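Local coordinates for NleG5-1 effector (PDB 5VGC), which probably acts as a ubiquitin-protein transferase, an effector of the NleG family with a RING-clan domain, and binds calcium ions, at residues 97-100 against 101-105. The protein carries 1 engineered substitution. Residues are numbered along the deposited sequence; the frame is centred on the assembly and turned at random.
Sequences VLRE and IEMLE. With CA (calcium ion), chain C.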
loop_
_atom_site.group_PDB
_atom_site.type_symbol
_atom_site.label_atom_id
_atom_site.label_comp_id
_atom_site.label_asym_id
_atom_site.label_seq_id
_atom_site.Cartn_x
_atom_site.Cartn_y
_atom_site.Cartn_z
ATOM N N VAL A 97 -14.144 6.013 1.805
ATOM C CA VAL A 97 -12.990 6.240 2.701
ATOM C C VAL A 97 -11.986 5.092 2.583
ATOM O O VAL A 97 -10.759 5.306 2.436
ATOM C CB VAL A 97 -13.435 6.444 4.181
ATOM C CG1 VAL A 97 -12.258 6.392 5.161
ATOM C CG2 VAL A 97 -14.176 7.771 4.324
ATOM N N LEU A 98 -12.489 3.867 2.631
ATOM C CA LEU A 98 -11.570 2.719 2.557
ATOM C C LEU A 98 -10.791 2.699 1.240
ATOM O O LEU A 98 -9.552 2.476 1.222
ATOM C CB LEU A 98 -12.329 1.402 2.756
ATOM C CG LEU A 98 -12.877 1.191 4.156
ATOM C CD1 LEU A 98 -13.726 -0.055 4.149
ATOM C CD2 LEU A 98 -11.763 1.081 5.191
ATOM N N ARG A 99 -11.517 2.957 0.149
ATOM C CA ARG A 99 -10.888 2.989 -1.167
ATOM C C ARG A 99 -9.853 4.127 -1.260
ATOM O O ARG A 99 -8.773 3.933 -1.830
ATOM C CB ARG A 99 -11.937 3.121 -2.267
ATOM C CG ARG A 99 -11.433 2.787 -3.655
ATOM C CD ARG A 99 -11.326 1.296 -3.857
ATOM N NE ARG A 99 -10.832 0.994 -5.191
ATOM C CZ ARG A 99 -9.549 1.044 -5.566
ATOM N NH1 ARG A 99 -8.582 1.377 -4.714
ATOM N NH2 ARG A 99 -9.224 0.745 -6.823
ATOM N N GLU A 100 -10.183 5.296 -0.694
ATOM C CA GLU A 100 -9.224 6.405 -0.623
ATOM C C GLU A 100 -7.994 5.989 0.167
ATOM O O GLU A 100 -6.867 6.303 -0.242
ATOM C CB GLU A 100 -9.829 7.665 -0.016
ATOM C CG GLU A 100 -10.862 8.363 -0.889
ATOM C CD GLU A 100 -10.280 9.109 -2.067
ATOM O OE1 GLU A 100 -9.034 9.129 -2.237
ATOM O OE2 GLU A 100 -11.095 9.676 -2.825
ATOM N N ILE A 101 -8.194 5.277 1.277
ATOM C CA ILE A 101 -7.012 4.734 1.982
ATOM C C ILE A 101 -6.216 3.815 1.054
ATOM O O ILE A 101 -5.004 3.966 0.935
ATOM C CB ILE A 101 -7.363 3.972 3.282
ATOM C CG1 ILE A 101 -7.922 4.946 4.311
ATOM C CG2 ILE A 101 -6.134 3.251 3.845
ATOM C CD1 ILE A 101 -8.672 4.277 5.438
ATOM N N GLU A 102 -6.895 2.876 0.405
ATOM C CA GLU A 102 -6.210 1.925 -0.508
ATOM C C GLU A 102 -5.408 2.636 -1.586
ATOM O O GLU A 102 -4.255 2.273 -1.861
ATOM C CB GLU A 102 -7.216 0.945 -1.151
ATOM C CG GLU A 102 -7.799 -0.100 -0.176
ATOM C CD GLU A 102 -8.860 -0.999 -0.785
ATOM O OE1 GLU A 102 -9.328 -1.916 -0.062
ATOM O OE2 GLU A 102 -9.239 -0.792 -1.969
ATOM N N MET A 103 -6.004 3.667 -2.175
ATOM C CA MET A 103 -5.400 4.393 -3.300
ATOM C C MET A 103 -4.180 5.257 -2.963
ATOM O O MET A 103 -3.570 5.817 -3.864
ATOM C CB MET A 103 -6.452 5.246 -4.001
ATOM C CG MET A 103 -7.401 4.427 -4.854
ATOM S SD MET A 103 -8.429 5.495 -5.878
ATOM C CE MET A 103 -9.867 5.773 -4.841
ATOM N N LEU A 104 -3.827 5.385 -1.692
ATOM C CA LEU A 104 -2.540 6.000 -1.326
ATOM C C LEU A 104 -1.417 5.194 -1.965
ATOM O O LEU A 104 -1.496 3.972 -2.053
ATOM C CB LEU A 104 -2.337 6.058 0.202
ATOM C CG LEU A 104 -3.219 7.028 0.988
ATOM C CD1 LEU A 104 -3.262 6.664 2.462
ATOM C CD2 LEU A 104 -2.727 8.456 0.824
ATOM N N GLU A 105 -0.377 5.894 -2.399
ATOM C CA GLU A 105 0.759 5.330 -3.126
ATOM C C GLU A 105 2.043 5.416 -2.320
ATOM O O GLU A 105 2.133 6.164 -1.311
ATOM C CB GLU A 105 0.922 6.070 -4.461
ATOM C CG GLU A 105 -0.362 6.120 -5.289
ATOM C CD GLU A 105 -0.186 6.739 -6.674
ATOM O OE1 GLU A 105 0.603 7.710 -6.832
ATOM O OE2 GLU A 105 -0.856 6.250 -7.618
HETATM CA CA CA C . -2.015 1.839 -1.495
#
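Arg99 lies near the C-terminal end of helix 92-102, between the side chains of Glu102 and Met103. The site is the C-terminal end of an alpha helix that runs into a calcium-binding turn. CG of Arg99 is anti to the backbone N (chi1 -164°), and the chain bends at chi2, which turns the guanidinium toward the helix end. The Arg99 and Glu102 side chains cross at about a right angle, with guanidinium and carboxylate planes 54° apart. NH1 of Arg99 lies 3.6 Å from OE2 of Glu102, a salt bridge. OE2 stands off the plane of the guanidinium, so the attraction is between charges and not a directed bond. The same OE2 also accepts a hydrogen bond from the backbone N of Met107 of the second subunit. Arg99 also packs on that Met107, so the pair lies at the dimer contact.

On its other side the arginine meets Met103, again at about a right angle. CG of Met103 approaches NH1 of Arg99 obliquely. The thioether bends at chi3, and CE comes to 3.6 Å from CG of Arg99. Away from the arginine, a small apolar contact forms: CD1 of Ile101 sits 4.2 Å from CG1 of Val97, with CD2 of Leu98 looser beside it.

Three i to i+4 backbone bonds hold the turn. The last, from Met103 N to Arg99 O, is 2.8 Å. Further on, two carbonyl oxygens face one calcium ion. The same two residues of the second subunit also bind calcium here, which links the two chains. Within this chain, Glu102 O and Leu104 O each lie 2.3 Å from the ion.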